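PDB 2EBF: dermonecrotic toxin from Pasteurella multocida, which induces bone resorption, is a potent mitogen and is associated with severe progressive atrophic rhinitis of pigs, here as its C-terminal region. Local coordinates for residues A194-I199 and S260-H265; V203-E208 and R312-T317; Q297-D302 and Q307-R312; S320-L325 and H462-V467. One frame throughout, in Å; residues are numbered along the deposited sequence.

How the interactions relate
All four contacts lie in the C2 part of the toxin. From the N terminus, interaction 1 brings the loop 194-199 back onto strand 260-263, closing a loop of 60 residues. Interaction 2 starts within that loop, at 203-208, and ends beyond it at 312-317, so the two cross; strands 205-207 and 260-263 are neighbours in one antiparallel sheet. Interaction 3 is a local contact between helices 288-300 and 305-309, falling wholly within the span of interaction 2 and sharing Arg-312 with it. Interaction 4 follows in series: helix 312-333, already used by interaction 2, reaches the loop after strand 456-461, tying the small sheet's surroundings to the mixed sheet.

Interaction 1. Residues A194-I199 and S260-H265; sequences AIPEAI and SLYIGH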
loop_
_atom_site.group_PDB
_atom_site.type_symbol
_atom_site.label_atom_id
_atom_site.label_comp_id
_atom_site.label_asym_id
_atom_site.label_seq_id
_atom_site.Cartn_x
_atom_site.Cartn_y
_atom_site.Cartn_z
ATOM N N ALA A 194 11.221 24.414 14.535
ATOM C CA ALA A 194 10.376 24.016 15.653
ATOM C C ALA A 194 9.013 24.698 15.610
ATOM O O ALA A 194 8.856 25.754 14.996
ATOM C CB ALA A 194 11.079 24.298 16.972
ATOM N N ILE A 195 8.029 24.077 16.257
ATOM C CA ILE A 195 6.669 24.612 16.319
ATOM C C ILE A 195 6.406 25.228 17.702
ATOM O O ILE A 195 6.525 24.539 18.717
ATOM C CB ILE A 195 5.602 23.524 16.001
ATOM C CG1 ILE A 195 5.867 22.862 14.636
ATOM C CG2 ILE A 195 4.175 24.096 16.098
ATOM C CD1 ILE A 195 5.683 23.774 13.412
ATOM N N PRO A 196 6.059 26.531 17.741
ATOM C CA PRO A 196 5.787 27.236 18.998
ATOM C C PRO A 196 4.677 26.563 19.792
ATOM O O PRO A 196 3.673 26.130 19.214
ATOM C CB PRO A 196 5.332 28.626 18.536
ATOM C CG PRO A 196 5.929 28.791 17.190
ATOM C CD PRO A 196 5.910 27.420 16.577
ATOM N N GLU A 197 4.863 26.483 21.107
ATOM C CA GLU A 197 3.915 25.799 21.989
ATOM C C GLU A 197 2.553 26.484 22.050
ATOM O O GLU A 197 1.553 25.847 22.393
ATOM C CB GLU A 197 4.505 25.630 23.391
ATOM C CG GLU A 197 5.676 24.647 23.444
ATOM C CD GLU A 197 6.277 24.488 24.837
ATOM O OE1 GLU A 197 5.865 25.216 25.773
ATOM O OE2 GLU A 197 7.172 23.624 24.991
ATOM N N ALA A 198 2.516 27.768 21.696
ATOM C CA ALA A 198 1.263 28.533 21.648
ATOM C C ALA A 198 0.280 27.973 20.623
ATOM O O ALA A 198 -0.934 28.027 20.828
ATOM C CB ALA A 198 1.542 30.004 21.371
ATOM N N ILE A 199 0.805 27.441 19.518
ATOM C CA ILE A 199 -0.023 26.786 18.502
ATOM C C ILE A 199 -0.765 25.593 19.110
ATOM O O ILE A 199 -0.159 24.744 19.772
ATOM C CB ILE A 199 0.802 26.369 17.254
ATOM C CG1 ILE A 199 0.936 27.547 16.289
ATOM C CG2 ILE A 199 0.145 25.218 16.518
ATOM C CD1 ILE A 199 2.233 28.276 16.392
ATOM N N SER A 260 6.320 34.285 11.310
ATOM C CA SER A 260 6.060 32.977 10.701
ATOM C C SER A 260 4.569 32.656 10.670
ATOM O O SER A 260 3.857 32.895 11.648
ATOM C CB SER A 260 6.823 31.870 11.436
ATOM O OG SER A 260 8.226 32.033 11.301
ATOM N N LEU A 261 4.113 32.107 9.545
ATOM C CA LEU A 261 2.721 31.690 9.374
ATOM C C LEU A 261 2.596 30.171 9.452
ATOM O O LEU A 261 3.296 29.442 8.748
ATOM C CB LEU A 261 2.174 32.198 8.039
ATOM C CG LEU A 261 0.851 31.672 7.478
ATOM C CD1 LEU A 261 -0.339 32.208 8.252
ATOM C CD2 LEU A 261 0.740 32.035 6.007
ATOM N N TYR A 262 1.691 29.715 10.314
ATOM C CA TYR A 262 1.464 28.297 10.561
ATOM C C TYR A 262 0.064 27.929 10.099
ATOM O O TYR A 262 -0.911 28.597 10.460
ATOM C CB TYR A 262 1.623 27.995 12.052
ATOM C CG TYR A 262 2.992 28.345 12.589
ATOM C CD1 TYR A 262 3.303 29.652 12.983
ATOM C CD2 TYR A 262 3.979 27.376 12.699
ATOM C CE1 TYR A 262 4.568 29.973 13.468
ATOM C CE2 TYR A 262 5.245 27.686 13.180
ATOM C CZ TYR A 262 5.533 28.983 13.565
ATOM O OH TYR A 262 6.791 29.275 14.041
ATOM N N ILE A 263 -0.025 26.869 9.296
ATOM C CA ILE A 263 -1.279 26.476 8.664
ATOM C C ILE A 263 -1.687 25.059 9.079
ATOM O O ILE A 263 -0.864 24.128 9.065
ATOM C CB ILE A 263 -1.183 26.606 7.118
ATOM C CG1 ILE A 263 -0.971 28.075 6.721
ATOM C CG2 ILE A 263 -2.424 26.033 6.438
ATOM C CD1 ILE A 263 -0.396 28.279 5.328
ATOM N N GLY A 264 -2.961 24.909 9.444
ATOM C CA GLY A 264 -3.517 23.623 9.862
ATOM C C GLY A 264 -4.528 23.014 8.901
ATOM O O GLY A 264 -4.948 21.873 9.093
ATOM N N HIS A 265 -4.929 23.766 7.877
ATOM C CA HIS A 265 -5.829 23.248 6.844
ATOM C C HIS A 265 -5.002 22.642 5.735
ATOM O O HIS A 265 -4.040 23.249 5.275
ATOM C CB HIS A 265 -6.696 24.350 6.239
ATOM C CG HIS A 265 -7.450 25.157 7.245
ATOM N ND1 HIS A 265 -8.760 24.891 7.577
ATOM C CD2 HIS A 265 -7.083 26.232 7.982
ATOM C CE1 HIS A 265 -9.169 25.766 8.480
ATOM N NE2 HIS A 265 -8.170 26.590 8.741
#
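Tyr-262 is the bump of this contact: from strand 260-263, the middle strand of a three-stranded antiparallel sheet, its ring projects into a hollow moulded by Ile-195, Pro-196 and Ile-199. The hollow curves because Pro-196 to Ile-199 form a type I beta turn, closed by the hydrogen bond from Ile-199 N to Pro-196 O, 3.2 Å, which folds the isoleucine back on the same side as the proline. The three walls meet the phenol differently. Over one face stands Ile-199, whose CD1 makes a CH-pi contact 3.9 Å from the centroid of the Tyr-262 ring and 15° off its normal, displaced toward CD1 and CG of the tyrosine. At the ring's edge, near its plane, Ile-195 CD1 comes to 3.9 Å from Tyr-262 CE2. The proline closes the far end: Pro-196 comes from the opposite direction and meets the ring obliquely, its CD 3.4 Å from Tyr-262 CZ. Ile-199 has a chi2 of 99°, far from a staggered value, which turns its terminal methyl onto the ring. Val-206 of the adjoining strand and Ile-257 add apolar surface around the same side chains, and the loop is thereby pinned against the sheet. At the tip of the bump, Tyr-262 OH lies 3.3 Å from both CG and CD of Pro-196.

Interaction 2. Residues V203-E208 and R312-T317; sequences VKYVIE and RNFFNT. With GLC (alpha-D-glucopyranose), chain B.
Lys-204 lays its CB and CG over the ring of Phe-314, with CB 3.8 Å from the ring centroid and only 1° off the normal, an almost exactly centred CH-pi contact. The placement belongs to a classic beta bulge at the edge of the small antiparallel sheet, where Lys-204 and Tyr-205 both face Ile-263. From CB the lysine chain runs outward from the centre past the rim at CE1, with CG 3.6 Å from Phe-314 CE1. Lys-204 CB also sits over one face of Tyr-205, toward its rim, so this one methylene fills the corner between two aromatics. Those rings meet obliquely, their planes at 76°, and touch at Tyr-205 CE2 and Phe-314 CE2, 3.6 Å apart. Phe-314 reaches the bulge because its CG stands anti to the backbone N (chi1 177°), sending the ring off the first turn of helix 312-333 toward the strand. The phenol OH of Tyr-205 is hydrogen-bonded to Tyr-267 N. Arg-312, which opens the helix, belongs instead to a glycan pocket with Phe-188 and Arg-189 and has a salt bridge to Glu-100. Its NE lies 3.0 Å from O6 of the bound glucose.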
loop_
_atom_site.group_PDB
_atom_site.type_symbol
_atom_site.label_atom_id
_atom_site.label_comp_id
_atom_site.label_asym_id
_atom_site.label_seq_id
_atom_site.Cartn_x
_atom_site.Cartn_y
_atom_site.Cartn_z
ATOM N N VAL A 203 0.137 21.256 12.997
ATOM C CA VAL A 203 0.608 22.048 11.860
ATOM C C VAL A 203 0.996 21.161 10.675
ATOM O O VAL A 203 1.692 20.152 10.833
ATOM C CB VAL A 203 1.805 22.956 12.247
ATOM C CG1 VAL A 203 2.263 23.780 11.052
ATOM C CG2 VAL A 203 1.429 23.881 13.394
ATOM N N LYS A 204 0.539 21.558 9.492
ATOM C CA LYS A 204 0.879 20.876 8.252
ATOM C C LYS A 204 1.900 21.680 7.445
ATOM O O LYS A 204 2.860 21.115 6.918
ATOM C CB LYS A 204 -0.383 20.614 7.424
ATOM C CG LYS A 204 -1.410 19.739 8.124
ATOM C CD LYS A 204 -2.681 19.601 7.299
ATOM C CE LYS A 204 -3.798 18.928 8.092
ATOM N NZ LYS A 204 -3.559 17.469 8.299
ATOM N N TYR A 205 1.693 22.996 7.368
ATOM C CA TYR A 205 2.552 23.874 6.575
ATOM C C TYR A 205 3.018 25.097 7.362
ATOM O O TYR A 205 2.292 25.626 8.208
ATOM C CB TYR A 205 1.856 24.305 5.278
ATOM C CG TYR A 205 0.994 23.220 4.645
ATOM C CD1 TYR A 205 -0.384 23.198 4.852
ATOM C CD2 TYR A 205 1.561 22.213 3.856
ATOM C CE1 TYR A 205 -1.187 22.205 4.292
ATOM C CE2 TYR A 205 0.764 21.207 3.280
ATOM C CZ TYR A 205 -0.615 21.214 3.506
ATOM O OH TYR A 205 -1.433 20.243 2.954
ATOM N N VAL A 206 4.247 25.521 7.091
ATOM C CA VAL A 206 4.783 26.739 7.685
ATOM C C VAL A 206 5.432 27.584 6.610
ATOM O O VAL A 206 6.236 27.088 5.817
ATOM C CB VAL A 206 5.804 26.456 8.819
ATOM C CG1 VAL A 206 6.397 27.761 9.367
ATOM C CG2 VAL A 206 5.159 25.683 9.946
ATOM N N ILE A 207 5.053 28.859 6.571
ATOM C CA ILE A 207 5.809 29.852 5.833
ATOM C C ILE A 207 6.678 30.548 6.881
ATOM O O ILE A 207 6.176 31.281 7.742
ATOM C CB ILE A 207 4.894 30.850 5.068
ATOM C CG1 ILE A 207 4.243 30.182 3.848
ATOM C CG2 ILE A 207 5.699 32.049 4.583
ATOM C CD1 ILE A 207 3.181 29.134 4.159
ATOM N N GLU A 208 7.980 30.278 6.817
ATOM C CA GLU A 208 8.923 30.690 7.853
ATOM C C GLU A 208 9.099 32.212 7.911
ATOM O O GLU A 208 9.088 32.800 8.990
ATOM C CB GLU A 208 10.273 29.989 7.644
ATOM C CG GLU A 208 11.339 30.343 8.674
ATOM C CD GLU A 208 12.545 29.420 8.639
ATOM O OE1 GLU A 208 12.755 28.727 7.620
ATOM O OE2 GLU A 208 13.294 29.388 9.639
ATOM N N ARG A 312 8.732 19.296 7.700
ATOM C CA ARG A 312 9.377 18.030 7.333
ATOM C C ARG A 312 8.618 16.851 7.925
ATOM O O ARG A 312 8.531 15.787 7.318
ATOM C CB ARG A 312 10.849 17.993 7.751
ATOM C CG ARG A 312 11.524 16.630 7.505
ATOM C CD ARG A 312 11.289 16.097 6.083
ATOM N NE ARG A 312 12.379 16.480 5.213
ATOM C CZ ARG A 312 13.216 15.643 4.600
ATOM N NH1 ARG A 312 13.083 14.322 4.684
ATOM N NH2 ARG A 312 14.184 16.157 3.865
ATOM N N ASN A 313 8.051 17.059 9.106
ATOM C CA ASN A 313 7.292 16.026 9.785
ATOM C C ASN A 313 6.027 15.610 9.047
ATOM O O ASN A 313 5.737 14.418 8.923
ATOM C CB ASN A 313 6.931 16.503 11.183
ATOM C CG ASN A 313 7.477 15.599 12.248
ATOM O OD1 ASN A 313 6.741 14.782 12.828
ATOM N ND2 ASN A 313 8.785 15.703 12.502
ATOM N N PHE A 314 5.264 16.602 8.580
ATOM C CA PHE A 314 4.048 16.360 7.813
ATOM C C PHE A 314 4.412 15.743 6.466
ATOM O O PHE A 314 3.755 14.814 6.002
ATOM C CB PHE A 314 3.269 17.667 7.609
ATOM C CG PHE A 314 2.035 17.520 6.765
ATOM C CD1 PHE A 314 0.918 16.856 7.251
ATOM C CD2 PHE A 314 1.989 18.054 5.484
ATOM C CE1 PHE A 314 -0.236 16.722 6.466
ATOM C CE2 PHE A 314 0.844 17.921 4.691
ATOM C CZ PHE A 314 -0.265 17.256 5.188
ATOM N N PHE A 315 5.467 16.274 5.857
ATOM C CA PHE A 315 5.996 15.746 4.600
ATOM C C PHE A 315 6.304 14.244 4.720
ATOM O O PHE A 315 5.785 13.444 3.949
ATOM C CB PHE A 315 7.239 16.546 4.181
ATOM C CG PHE A 315 7.782 16.173 2.826
ATOM C CD1 PHE A 315 7.341 16.834 1.675
ATOM C CD2 PHE A 315 8.745 15.174 2.701
ATOM C CE1 PHE A 315 7.861 16.486 0.405
ATOM C CE2 PHE A 315 9.263 14.818 1.429
ATOM C CZ PHE A 315 8.818 15.488 0.299
ATOM N N ASN A 316 7.120 13.869 5.704
ATOM C CA ASN A 316 7.471 12.455 5.931
ATOM C C ASN A 316 6.265 11.553 6.172
ATOM O O ASN A 316 6.186 10.447 5.642
ATOM C CB ASN A 316 8.451 12.330 7.103
ATOM C CG ASN A 316 9.830 12.834 6.762
ATOM O OD1 ASN A 316 10.136 13.088 5.597
ATOM N ND2 ASN A 316 10.683 12.968 7.778
ATOM N N THR A 317 5.322 12.035 6.973
ATOM C CA THR A 317 4.106 11.285 7.270
ATOM C C THR A 317 3.273 11.041 6.014
ATOM O O THR A 317 2.738 9.950 5.813
ATOM C CB THR A 317 3.271 12.028 8.307
ATOM O OG1 THR A 317 4.001 12.054 9.535
ATOM C CG2 THR A 317 1.905 11.349 8.514
HETATM C C1 GLC B . 15.022 22.341 4.273
HETATM C C2 GLC B . 15.290 23.014 5.623
HETATM C C3 GLC B . 16.530 22.406 6.284
HETATM C C4 GLC B . 16.401 20.882 6.392
HETATM C C5 GLC B . 16.030 20.237 5.044
HETATM C C6 GLC B . 15.688 18.749 5.187
HETATM O O1 GLC B . 16.077 22.662 3.363
HETATM O O2 GLC B . 15.452 24.435 5.472
HETATM O O3 GLC B . 16.697 22.965 7.590
HETATM O O4 GLC B . 17.613 20.332 6.916
HETATM O O5 GLC B . 14.919 20.910 4.428
HETATM O O6 GLC B . 14.465 18.547 5.919
#

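Interaction 3. Residues Q297-D302 and Q307-R312; sequences QEVQGD and QAFATR. With GLC (alpha-D-glucopyranose), chain B.
Phe-309 drives the edge of its ring against the last turn of helix 288-300, and there the packing is tight. Val-299 CG1 lies in the plane of the ring, 3.6 Å from Phe-309 CE2; this branch stands anti to the backbone N (chi1 170°), which aims it at the ring. Beside it the ring tip meets the helix backbone itself, with Phe-309 CZ 3.5 Å from Gln-300 N. Gln-300 CB touches the rim, 3.6 Å from Phe-309 CE1. One face of the phenyl is roofed by Ala-308 of its own helix, whose CB stands 3.8 Å above the ring plane over its centre. Phe-305 packs edge-to-face with the same ring, and Tyr-205 and Ile-207 of strand 205-207 also touch it, so the phenylalanine is buried between the helix end and the sheet. The Ala-308 side is looser. Ala-308 CB stays 4.5 Å from Gln-300 CG, its nearest approach to 297-302, and the chain beyond Gln-300 turns out to solvent at Gly-301 and Asp-302. Gly-301 leaves the helix with positive phi (61°), while its N is still hydrogen-bonded to Gln-297 O at 3.3 Å. Thr-311 occupies the N-cap position of helix 312-333. Helix 288-300 thus ends at this glycine and is followed by helix 305-309, whose Phe-309 packs back on it: a helix–loop–helix connection beside the three-stranded antiparallel sheet.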
loop_
_atom_site.group_PDB
_atom_site.type_symbol
_atom_site.label_atom_id
_atom_site.label_comp_id
_atom_site.label_asym_id
_atom_site.label_seq_id
_atom_site.Cartn_x
_atom_site.Cartn_y
_atom_site.Cartn_z
ATOM N N GLN A 297 -0.429 30.374 -3.243
ATOM C CA GLN A 297 -0.140 29.720 -4.512
ATOM C C GLN A 297 0.846 30.522 -5.358
ATOM O O GLN A 297 1.611 29.945 -6.129
ATOM C CB GLN A 297 -1.431 29.437 -5.282
ATOM C CG GLN A 297 -2.312 28.379 -4.618
ATOM C CD GLN A 297 -3.584 28.092 -5.387
ATOM O OE1 GLN A 297 -3.745 27.013 -5.962
ATOM N NE2 GLN A 297 -4.496 29.060 -5.409
ATOM N N GLU A 298 0.825 31.849 -5.219
ATOM C CA GLU A 298 1.816 32.685 -5.902
ATOM C C GLU A 298 3.198 32.516 -5.294
ATOM O O GLU A 298 4.183 32.384 -6.027
ATOM C CB GLU A 298 1.402 34.160 -5.937
ATOM C CG GLU A 298 0.386 34.438 -7.031
ATOM C CD GLU A 298 0.290 35.901 -7.433
ATOM O OE1 GLU A 298 1.220 36.692 -7.143
ATOM O OE2 GLU A 298 -0.733 36.247 -8.062
ATOM N N VAL A 299 3.267 32.504 -3.963
ATOM C CA VAL A 299 4.520 32.213 -3.255
ATOM C C VAL A 299 5.071 30.842 -3.659
ATOM O O VAL A 299 6.276 30.695 -3.872
ATOM C CB VAL A 299 4.355 32.302 -1.714
ATOM C CG1 VAL A 299 5.591 31.761 -0.995
ATOM C CG2 VAL A 299 4.106 33.737 -1.287
ATOM N N GLN A 300 4.175 29.861 -3.782
ATOM C CA GLN A 300 4.528 28.493 -4.153
ATOM C C GLN A 300 5.262 28.423 -5.492
ATOM O O GLN A 300 6.243 27.688 -5.631
ATOM C CB GLN A 300 3.262 27.632 -4.194
ATOM C CG GLN A 300 3.468 26.210 -4.684
ATOM C CD GLN A 300 2.177 25.536 -5.091
ATOM O OE1 GLN A 300 2.189 24.578 -5.865
ATOM N NE2 GLN A 300 1.059 26.026 -4.575
ATOM N N GLY A 301 4.778 29.188 -6.469
ATOM C CA GLY A 301 5.398 29.247 -7.789
ATOM C C GLY A 301 5.424 27.916 -8.519
ATOM O O GLY A 301 4.408 27.222 -8.605
ATOM N N ASP A 302 6.600 27.562 -9.028
ATOM C CA ASP A 302 6.796 26.352 -9.825
ATOM C C ASP A 302 7.008 25.108 -8.958
ATOM O O ASP A 302 7.110 23.988 -9.475
ATOM C CB ASP A 302 7.981 26.542 -10.784
ATOM C CG ASP A 302 9.307 26.785 -10.054
ATOM O OD1 ASP A 302 9.308 27.433 -8.979
ATOM O OD2 ASP A 302 10.359 26.337 -10.561
ATOM N N GLN A 307 6.085 20.521 -1.207
ATOM C CA GLN A 307 7.522 20.740 -1.415
ATOM C C GLN A 307 7.971 22.093 -0.860
ATOM O O GLN A 307 9.046 22.212 -0.271
ATOM C CB GLN A 307 7.872 20.666 -2.908
ATOM C CG GLN A 307 9.361 20.881 -3.187
ATOM C CD GLN A 307 9.717 20.879 -4.656
ATOM O OE1 GLN A 307 10.846 20.544 -5.032
ATOM N NE2 GLN A 307 8.767 21.251 -5.498
ATOM N N ALA A 308 7.123 23.103 -1.042
ATOM C CA ALA A 308 7.428 24.471 -0.652
ATOM C C ALA A 308 7.155 24.762 0.824
ATOM O O ALA A 308 7.941 25.464 1.472
ATOM C CB ALA A 308 6.643 25.452 -1.536
ATOM N N PHE A 309 6.056 24.220 1.354
ATOM C CA PHE A 309 5.508 24.698 2.631
ATOM C C PHE A 309 5.368 23.680 3.764
ATOM O O PHE A 309 5.256 24.072 4.932
ATOM C CB PHE A 309 4.136 25.338 2.415
ATOM C CG PHE A 309 4.114 26.430 1.381
ATOM C CD1 PHE A 309 3.134 26.431 0.388
ATOM C CD2 PHE A 309 5.046 27.463 1.407
ATOM C CE1 PHE A 309 3.081 27.440 -0.568
ATOM C CE2 PHE A 309 5.010 28.479 0.452
ATOM C CZ PHE A 309 4.023 28.471 -0.536
ATOM N N ALA A 310 5.346 22.388 3.439
ATOM C CA ALA A 310 5.123 21.374 4.462
ATOM C C ALA A 310 6.215 21.420 5.526
ATOM O O ALA A 310 7.375 21.711 5.222
ATOM C CB ALA A 310 5.027 19.974 3.835
ATOM N N THR A 311 5.844 21.161 6.778
ATOM C CA THR A 311 6.846 20.840 7.778
ATOM C C THR A 311 7.465 19.516 7.361
ATOM O O THR A 311 6.792 18.698 6.733
ATOM C CB THR A 311 6.236 20.680 9.180
ATOM O OG1 THR A 311 7.281 20.434 10.129
ATOM C CG2 THR A 311 5.279 19.534 9.223
ATOM N N ARG A 312 8.732 19.296 7.700
ATOM C CA ARG A 312 9.377 18.030 7.333
ATOM C C ARG A 312 8.618 16.851 7.925
ATOM O O ARG A 312 8.531 15.787 7.318
ATOM C CB ARG A 312 10.849 17.993 7.751
ATOM C CG ARG A 312 11.524 16.630 7.505
ATOM C CD ARG A 312 11.289 16.097 6.083
ATOM N NE ARG A 312 12.379 16.480 5.213
ATOM C CZ ARG A 312 13.216 15.643 4.600
ATOM N NH1 ARG A 312 13.083 14.322 4.684
ATOM N NH2 ARG A 312 14.184 16.157 3.865
HETATM C C1 GLC B . 15.022 22.341 4.273
HETATM C C2 GLC B . 15.290 23.014 5.623
HETATM C C3 GLC B . 16.530 22.406 6.284
HETATM C C4 GLC B . 16.401 20.882 6.392
HETATM C C5 GLC B . 16.030 20.237 5.044
HETATM C C6 GLC B . 15.688 18.749 5.187
HETATM O O1 GLC B . 16.077 22.662 3.363
HETATM O O2 GLC B . 15.452 24.435 5.472
HETATM O O3 GLC B . 16.697 22.965 7.590
HETATM O O4 GLC B . 17.613 20.332 6.916
HETATM O O5 GLC B . 14.919 20.910 4.428
HETATM O O6 GLC B . 14.465 18.547 5.919
#

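Interaction 4. Residues S320-L325 and H462-V467; sequences SDRLSL and HSDNSV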
loop_
_atom_site.group_PDB
_atom_site.type_symbol
_atom_site.label_atom_id
_atom_site.label_comp_id
_atom_site.label_asym_id
_atom_site.label_seq_id
_atom_site.Cartn_x
_atom_site.Cartn_y
_atom_site.Cartn_z
ATOM N N SER A 320 4.973 8.278 3.736
ATOM C CA SER A 320 4.807 6.910 4.196
ATOM C C SER A 320 3.345 6.457 4.240
ATOM O O SER A 320 3.051 5.301 3.952
ATOM C CB SER A 320 5.500 6.698 5.543
ATOM O OG SER A 320 4.929 7.508 6.531
ATOM N N ASP A 321 2.430 7.366 4.576
ATOM C CA ASP A 321 0.997 7.055 4.487
ATOM C C ASP A 321 0.555 6.755 3.060
ATOM O O ASP A 321 -0.199 5.817 2.833
ATOM C CB ASP A 321 0.144 8.190 5.064
ATOM C CG ASP A 321 0.199 8.246 6.582
ATOM O OD1 ASP A 321 0.844 7.366 7.189
ATOM O OD2 ASP A 321 -0.405 9.166 7.178
ATOM N N ARG A 322 1.007 7.565 2.108
ATOM C CA ARG A 322 0.618 7.387 0.707
ATOM C C ARG A 322 1.126 6.052 0.166
ATOM O O ARG A 322 0.411 5.352 -0.543
ATOM C CB ARG A 322 1.133 8.524 -0.171
ATOM C CG ARG A 322 0.632 9.896 0.238
ATOM C CD ARG A 322 -0.326 10.508 -0.733
ATOM N NE ARG A 322 0.344 11.342 -1.719
ATOM C CZ ARG A 322 0.180 12.654 -1.887
ATOM N NH1 ARG A 322 -0.639 13.377 -1.127
ATOM N NH2 ARG A 322 0.869 13.254 -2.843
ATOM N N LEU A 323 2.357 5.693 0.501
ATOM C CA LEU A 323 2.880 4.407 0.033
ATOM C C LEU A 323 2.119 3.232 0.630
ATOM O O LEU A 323 1.802 2.272 -0.068
ATOM C CB LEU A 323 4.379 4.289 0.314
ATOM C CG LEU A 323 5.215 5.200 -0.582
ATOM C CD1 LEU A 323 6.550 5.444 0.067
ATOM C CD2 LEU A 323 5.356 4.571 -1.995
ATOM N N SER A 324 1.824 3.310 1.924
ATOM C CA SER A 324 1.044 2.273 2.581
ATOM C C SER A 324 -0.368 2.181 2.018
ATOM O O SER A 324 -0.897 1.091 1.891
ATOM C CB SER A 324 0.950 2.528 4.092
ATOM O OG SER A 324 2.248 2.526 4.677
ATOM N N LEU A 325 -0.995 3.312 1.720
ATOM C CA LEU A 325 -2.361 3.280 1.186
ATOM C C LEU A 325 -2.403 2.729 -0.232
ATOM O O LEU A 325 -3.291 1.943 -0.565
ATOM C CB LEU A 325 -3.032 4.657 1.252
ATOM C CG LEU A 325 -3.337 5.164 2.670
ATOM C CD1 LEU A 325 -3.844 6.603 2.634
ATOM C CD2 LEU A 325 -4.339 4.264 3.390
ATOM N N HIS A 462 -12.044 11.010 -0.030
ATOM C CA HIS A 462 -10.916 11.143 0.880
ATOM C C HIS A 462 -10.030 12.239 0.292
ATOM O O HIS A 462 -9.593 12.130 -0.859
ATOM C CB HIS A 462 -10.177 9.804 0.990
ATOM C CG HIS A 462 -9.018 9.812 1.941
ATOM N ND1 HIS A 462 -9.175 9.838 3.312
ATOM C CD2 HIS A 462 -7.682 9.770 1.717
ATOM C CE1 HIS A 462 -7.987 9.822 3.890
ATOM N NE2 HIS A 462 -7.063 9.782 2.944
ATOM N N SER A 463 -9.775 13.289 1.071
ATOM C CA SER A 463 -9.167 14.516 0.529
ATOM C C SER A 463 -7.712 14.425 0.059
ATOM O O SER A 463 -7.297 15.175 -0.828
ATOM C CB SER A 463 -9.337 15.695 1.501
ATOM O OG SER A 463 -8.414 15.622 2.568
ATOM N N ASP A 464 -6.930 13.512 0.622
ATOM C CA ASP A 464 -5.508 13.495 0.285
ATOM C C ASP A 464 -5.310 13.135 -1.188
ATOM O O ASP A 464 -5.880 12.148 -1.667
ATOM C CB ASP A 464 -4.740 12.530 1.199
ATOM C CG ASP A 464 -3.256 12.511 0.906
ATOM O OD1 ASP A 464 -2.702 11.400 0.775
ATOM O OD2 ASP A 464 -2.637 13.595 0.796
ATOM N N ASN A 465 -4.514 13.940 -1.895
ATOM C CA ASN A 465 -4.153 13.681 -3.304
ATOM C C ASN A 465 -5.331 13.890 -4.272
ATOM O O ASN A 465 -5.349 13.342 -5.384
ATOM C CB ASN A 465 -3.546 12.271 -3.457
ATOM C CG ASN A 465 -2.481 12.188 -4.553
ATOM O OD1 ASN A 465 -1.996 11.091 -4.889
ATOM N ND2 ASN A 465 -2.097 13.330 -5.099
ATOM N N SER A 466 -6.304 14.700 -3.845
ATOM C CA SER A 466 -7.560 14.879 -4.590
ATOM C C SER A 466 -7.612 16.080 -5.540
ATOM O O SER A 466 -8.604 16.254 -6.263
ATOM C CB SER A 466 -8.738 14.945 -3.619
ATOM O OG SER A 466 -8.641 16.085 -2.786
ATOM N N VAL A 467 -6.557 16.894 -5.549
ATOM C CA VAL A 467 -6.509 18.102 -6.382
ATOM C C VAL A 467 -5.929 17.782 -7.765
ATOM O O VAL A 467 -4.900 17.113 -7.866
ATOM C CB VAL A 467 -5.713 19.234 -5.677
ATOM C CG1 VAL A 467 -5.488 20.448 -6.599
ATOM C CG2 VAL A 467 -6.432 19.666 -4.415
#
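The guanidinium of Arg-322 has the side-chain amide of Asn-465 stacked on one face and the carboxylate of Asp-464 at its edge. Amide and guanidinium are nearly parallel, 6° apart, with Asn-465 CG 3.8 Å from Arg-322 CZ and over the centre of the group. At the edge, Arg-322 NH1 gives a salt-bridge hydrogen bond to Asp-464 OD2 at 2.8 Å. It is a bent bond, with an N-H...O angle of 132°; it stays in the guanidinium plane but reaches the syn side of OD2 from 32° outside the carboxylate plane. The other oxygen, Asp-464 OD1, rests 3.0 Å from Arg-322 CD and is hydrogen-bonded by Tyr-478 OH. Arg-322 leaves helix 312-333 and bends at chi2 and chi3 to bring its head over the loop that follows strand 456-461, an edge strand of the mixed sheet. A type II turn from Ser-463 to Ser-466 presents both partners there. Arg-322 NH2 has a second salt bridge, to Asp-181. The buried positive charge is thus balanced by two carboxylates, whose ionised form it probably favours, and the salt bridges on NH1 and NH2 fix the orientation of the guanidinium while the amide lies flat on one face.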